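Conserved domain protein (Porphyromonas gingivalis, PDB 3PNN) is probably a cytoplasmic glycosyltransferase with an alpha/beta/alpha Rossmann-like fold, forming glycosidic linkages by transfer of a sugar. Local coordinates at residues K145-T159 / D210-Y224. Sequence-based numbering, arbitrary orientation.
Sequences KQGEYCMVGYRVGNT and DAPVSMNMWGFTPDY
Cys-150 and Gly-219 exchange backbone hydrogen bonds, pairing strand 148-155 antiparallel with strand 217-220, and Val-152 N continues the ladder to Met-217 O (3.1 Å). Segment 210-224 turns a corner at Asn-216, and strand 212-215 takes up the pairing through reciprocal bonds between Tyr-154 and Val-213. At the break, a water donates to Val-152 O and accepts from Met-215 N and Met-217 N. Gly-219, lacking a side chain, lets Cys-150 SG settle 3.6 Å from Gly-219 CA. Strand 148-155 also pairs in parallel with strand 263-268, and helix 129-140 covers Cys-150 and Met-217, as in the alpha/beta/alpha layering of a Rossmann-like fold.

Aromatic packing dominates one end. Phe-220 directs its edge at a face of Tyr-149, with planes at 85° and Phe-220 CD1 3.6 Å from Tyr-149 CG; Tyr-224 makes an offset edge-to-face contact with the same ring. Farther along, selenomethionine Met-151 brings SE obliquely to 4.6 Å from the centroid of the Trp-218 six-membered ring.

At the Tyr-149 end, the polar contacts gather on Asp-223. Its OD1 accepts from Tyr-149 OH (2.6 Å) and Gly-147 N (2.9 Å), arriving from opposite faces, while OD2 takes the hydroxyl of Thr-221. The chi1 of 43° turns the carboxylate to these donors. They probably stabilise the anion, though Lys-145 O, 3.2 Å from Asp-223 OD2 without a bond, probably offsets part of the gain; they tie the chain entering helix 223-239 to Gly-147 and the Tyr-149 hydroxyl.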
# COMPACT_ATOMS: atom_id res chain seq x y z
N LYS A 145 -8.86 0.20 -19.91
CA LYS A 145 -8.63 1.65 -19.89
C LYS A 145 -7.15 2.03 -19.71
O LYS A 145 -6.33 1.20 -19.30
CB LYS A 145 -9.53 2.35 -18.86
CG LYS A 145 -11.02 2.24 -19.19
CD LYS A 145 -11.87 3.03 -18.22
CE LYS A 145 -13.36 2.84 -18.51
NZ LYS A 145 -13.68 3.14 -19.93
N GLN A 146 -6.82 3.27 -20.03
CA GLN A 146 -5.45 3.79 -19.88
C GLN A 146 -5.54 5.06 -19.04
O GLN A 146 -6.30 5.97 -19.38
CB GLN A 146 -4.84 4.13 -21.26
CG GLN A 146 -3.46 4.85 -21.22
CD GLN A 146 -3.12 5.60 -22.53
OE1 GLN A 146 -3.90 6.41 -23.02
NE2 GLN A 146 -1.95 5.32 -23.09
N GLY A 147 -4.79 5.13 -17.96
CA GLY A 147 -4.65 6.39 -17.23
C GLY A 147 -5.89 6.76 -16.42
O GLY A 147 -6.05 7.92 -16.03
N GLU A 148 -6.76 5.78 -16.17
CA GLU A 148 -7.90 5.98 -15.25
C GLU A 148 -7.73 5.07 -14.03
O GLU A 148 -7.91 3.85 -14.12
CB GLU A 148 -9.23 5.72 -15.97
CG GLU A 148 -9.36 6.57 -17.24
CD GLU A 148 -10.72 6.47 -17.91
OE1 GLU A 148 -11.75 6.45 -17.19
OE2 GLU A 148 -10.76 6.44 -19.16
N TYR A 149 -7.35 5.67 -12.91
CA TYR A 149 -6.98 4.92 -11.70
C TYR A 149 -7.87 5.34 -10.54
O TYR A 149 -8.80 6.14 -10.72
CB TYR A 149 -5.53 5.24 -11.33
CG TYR A 149 -4.52 5.06 -12.45
CD1 TYR A 149 -4.64 4.03 -13.38
CD2 TYR A 149 -3.41 5.91 -12.56
CE1 TYR A 149 -3.70 3.85 -14.40
CE2 TYR A 149 -2.45 5.73 -13.57
CZ TYR A 149 -2.61 4.70 -14.49
OH TYR A 149 -1.68 4.52 -15.50
N CYS A 150 -7.59 4.80 -9.35
CA CYS A 150 -8.34 5.18 -8.15
C CYS A 150 -7.51 4.99 -6.88
O CYS A 150 -6.42 4.40 -6.90
CB CYS A 150 -9.64 4.37 -8.06
SG CYS A 150 -9.39 2.57 -7.82
N MSE A 151 -8.00 5.53 -5.78
CA MSE A 151 -7.41 5.24 -4.48
C MSE A 151 -8.51 5.25 -3.46
O MSE A 151 -9.53 5.91 -3.66
CB MSE A 151 -6.31 6.24 -4.08
CG MSE A 151 -6.71 7.69 -3.95
SE MSE A 151 -5.48 8.72 -2.76
CE MSE A 151 -6.59 8.70 -1.15
N VAL A 152 -8.32 4.51 -2.37
CA VAL A 152 -9.33 4.46 -1.33
C VAL A 152 -8.90 5.47 -0.29
O VAL A 152 -7.83 5.37 0.31
CB VAL A 152 -9.47 3.05 -0.73
CG1 VAL A 152 -10.46 3.07 0.46
CG2 VAL A 152 -9.96 2.07 -1.81
N GLY A 153 -9.72 6.50 -0.12
CA GLY A 153 -9.40 7.57 0.81
C GLY A 153 -9.83 7.23 2.23
O GLY A 153 -10.86 6.59 2.43
N TYR A 154 -9.02 7.66 3.19
CA TYR A 154 -9.37 7.62 4.61
C TYR A 154 -9.35 9.06 5.16
O TYR A 154 -8.86 9.96 4.49
CB TYR A 154 -8.40 6.72 5.36
CG TYR A 154 -8.60 5.27 4.95
CD1 TYR A 154 -9.47 4.44 5.66
CD2 TYR A 154 -7.96 4.75 3.83
CE1 TYR A 154 -9.68 3.13 5.29
CE2 TYR A 154 -8.17 3.43 3.43
CZ TYR A 154 -9.03 2.62 4.17
OH TYR A 154 -9.25 1.31 3.78
N ARG A 155 -9.89 9.27 6.35
CA ARG A 155 -9.88 10.61 6.96
C ARG A 155 -8.74 10.70 7.96
O ARG A 155 -8.59 9.84 8.82
CB ARG A 155 -11.23 10.92 7.63
CG ARG A 155 -12.40 11.14 6.64
CD ARG A 155 -13.22 9.87 6.37
NE ARG A 155 -14.30 10.12 5.40
CZ ARG A 155 -15.44 10.73 5.70
NH1 ARG A 155 -15.67 11.13 6.95
NH2 ARG A 155 -16.37 10.93 4.77
N VAL A 156 -7.92 11.75 7.85
CA VAL A 156 -6.69 11.83 8.63
C VAL A 156 -6.93 11.70 10.13
O VAL A 156 -6.16 11.03 10.83
CB VAL A 156 -5.90 13.12 8.34
CG1 VAL A 156 -6.67 14.36 8.83
CG2 VAL A 156 -4.51 13.04 8.98
N GLY A 157 -8.02 12.30 10.62
CA GLY A 157 -8.31 12.28 12.05
C GLY A 157 -8.56 10.89 12.62
O GLY A 157 -8.46 10.67 13.83
N ASN A 158 -8.87 9.95 11.73
CA ASN A 158 -9.08 8.56 12.12
C ASN A 158 -7.79 7.74 12.05
O ASN A 158 -7.80 6.54 12.37
CB ASN A 158 -10.12 7.89 11.20
CG ASN A 158 -11.51 8.50 11.33
OD1 ASN A 158 -11.91 8.96 12.41
ND2 ASN A 158 -12.25 8.48 10.24
N THR A 159 -6.68 8.35 11.64
CA THR A 159 -5.46 7.59 11.39
C THR A 159 -4.28 8.01 12.25
O THR A 159 -3.13 7.68 11.94
CB THR A 159 -5.01 7.70 9.92
OG1 THR A 159 -4.50 9.02 9.66
CG2 THR A 159 -6.18 7.39 8.96
N ASP A 210 -11.53 15.57 8.84
CA ASP A 210 -11.98 14.76 7.70
C ASP A 210 -11.13 14.92 6.44
O ASP A 210 -11.51 14.45 5.37
CB ASP A 210 -13.45 15.05 7.37
CG ASP A 210 -13.67 16.49 6.93
OD1 ASP A 210 -12.72 17.30 6.99
OD2 ASP A 210 -14.81 16.82 6.52
N ALA A 211 -9.99 15.59 6.55
CA ALA A 211 -9.09 15.75 5.41
C ALA A 211 -8.70 14.38 4.85
O ALA A 211 -8.31 13.48 5.60
CB ALA A 211 -7.84 16.52 5.81
N PRO A 212 -8.80 14.21 3.52
CA PRO A 212 -8.51 12.89 2.94
C PRO A 212 -7.02 12.57 2.96
O PRO A 212 -6.19 13.46 2.72
CB PRO A 212 -8.98 13.03 1.49
CG PRO A 212 -9.53 14.44 1.35
CD PRO A 212 -9.10 15.23 2.51
N VAL A 213 -6.68 11.31 3.23
CA VAL A 213 -5.29 10.84 3.14
C VAL A 213 -5.23 9.53 2.40
O VAL A 213 -6.20 8.75 2.39
CB VAL A 213 -4.60 10.68 4.52
CG1 VAL A 213 -4.37 12.05 5.16
CG2 VAL A 213 -5.42 9.78 5.44
N SER A 214 -4.08 9.28 1.77
CA SER A 214 -3.77 7.98 1.21
C SER A 214 -3.21 7.08 2.31
O SER A 214 -2.43 7.54 3.15
CB SER A 214 -2.73 8.12 0.08
OG SER A 214 -2.21 6.85 -0.28
N MSE A 215 -3.60 5.81 2.30
CA MSE A 215 -2.98 4.79 3.17
C MSE A 215 -2.34 3.72 2.29
O MSE A 215 -2.16 2.56 2.71
CB MSE A 215 -4.00 4.17 4.15
CG MSE A 215 -4.66 5.20 5.08
SE MSE A 215 -3.36 6.19 6.15
CE MSE A 215 -2.72 4.75 7.26
N ASN A 216 -1.98 4.13 1.08
CA ASN A 216 -1.34 3.25 0.10
C ASN A 216 -2.24 2.10 -0.38
O ASN A 216 -1.76 0.99 -0.62
CB ASN A 216 -0.01 2.70 0.62
CG ASN A 216 1.15 2.96 -0.33
OD1 ASN A 216 1.13 3.91 -1.13
ND2 ASN A 216 2.20 2.13 -0.24
N MSE A 217 -3.54 2.37 -0.50
CA MSE A 217 -4.46 1.43 -1.15
C MSE A 217 -4.87 2.04 -2.49
O MSE A 217 -5.68 2.97 -2.53
CB MSE A 217 -5.69 1.18 -0.27
CG MSE A 217 -6.75 0.26 -0.90
SE MSE A 217 -8.13 -0.25 0.44
CE MSE A 217 -8.01 -2.19 0.26
N TRP A 218 -4.31 1.51 -3.59
CA TRP A 218 -4.51 2.10 -4.92
C TRP A 218 -5.16 1.10 -5.85
O TRP A 218 -5.07 -0.11 -5.62
CB TRP A 218 -3.15 2.43 -5.53
CG TRP A 218 -2.33 3.36 -4.74
CD1 TRP A 218 -1.36 3.06 -3.82
CD2 TRP A 218 -2.38 4.79 -4.82
NE1 TRP A 218 -0.81 4.22 -3.32
CE2 TRP A 218 -1.43 5.29 -3.91
CE3 TRP A 218 -3.15 5.69 -5.57
CZ2 TRP A 218 -1.22 6.66 -3.73
CZ3 TRP A 218 -2.93 7.06 -5.39
CH2 TRP A 218 -1.98 7.52 -4.48
N GLY A 219 -5.76 1.59 -6.93
CA GLY A 219 -6.24 0.74 -8.01
C GLY A 219 -5.66 1.24 -9.34
O GLY A 219 -5.83 2.41 -9.68
N PHE A 220 -5.00 0.35 -10.07
CA PHE A 220 -4.32 0.73 -11.32
C PHE A 220 -4.70 -0.20 -12.47
O PHE A 220 -5.30 -1.26 -12.25
CB PHE A 220 -2.79 0.68 -11.16
CG PHE A 220 -2.22 1.67 -10.15
CD1 PHE A 220 -2.37 3.04 -10.31
CD2 PHE A 220 -1.49 1.21 -9.05
CE1 PHE A 220 -1.83 3.93 -9.39
CE2 PHE A 220 -0.94 2.09 -8.13
CZ PHE A 220 -1.11 3.46 -8.31
N THR A 221 -4.33 0.19 -13.68
CA THR A 221 -4.36 -0.70 -14.83
C THR A 221 -2.91 -0.88 -15.28
O THR A 221 -2.05 -0.11 -14.88
CB THR A 221 -5.22 -0.13 -15.98
OG1 THR A 221 -4.88 1.25 -16.21
CG2 THR A 221 -6.71 -0.19 -15.61
N PRO A 222 -2.64 -1.89 -16.12
CA PRO A 222 -1.22 -2.21 -16.37
C PRO A 222 -0.40 -1.12 -17.07
O PRO A 222 0.84 -1.16 -17.00
CB PRO A 222 -1.29 -3.50 -17.21
CG PRO A 222 -2.61 -4.14 -16.75
CD PRO A 222 -3.55 -2.95 -16.57
N ASP A 223 -1.04 -0.15 -17.72
CA ASP A 223 -0.28 0.96 -18.32
C ASP A 223 0.50 1.69 -17.23
O ASP A 223 1.47 2.39 -17.50
CB ASP A 223 -1.19 1.94 -19.05
CG ASP A 223 -2.45 2.25 -18.27
OD1 ASP A 223 -2.54 3.35 -17.67
OD2 ASP A 223 -3.34 1.38 -18.23
N TYR A 224 0.05 1.55 -15.99
CA TYR A 224 0.75 2.17 -14.87
C TYR A 224 2.19 1.68 -14.78
O TYR A 224 3.10 2.43 -14.42
CB TYR A 224 0.02 1.93 -13.53
CG TYR A 224 0.69 2.68 -12.38
CD1 TYR A 224 0.59 4.06 -12.29
CD2 TYR A 224 1.43 2.00 -11.41
CE1 TYR A 224 1.21 4.76 -11.26
CE2 TYR A 224 2.06 2.70 -10.36
CZ TYR A 224 1.93 4.07 -10.30
OH TYR A 224 2.53 4.79 -9.29
O HOH W 1 -7.04 3.06 -16.64
O HOH W 2 -5.23 4.85 0.21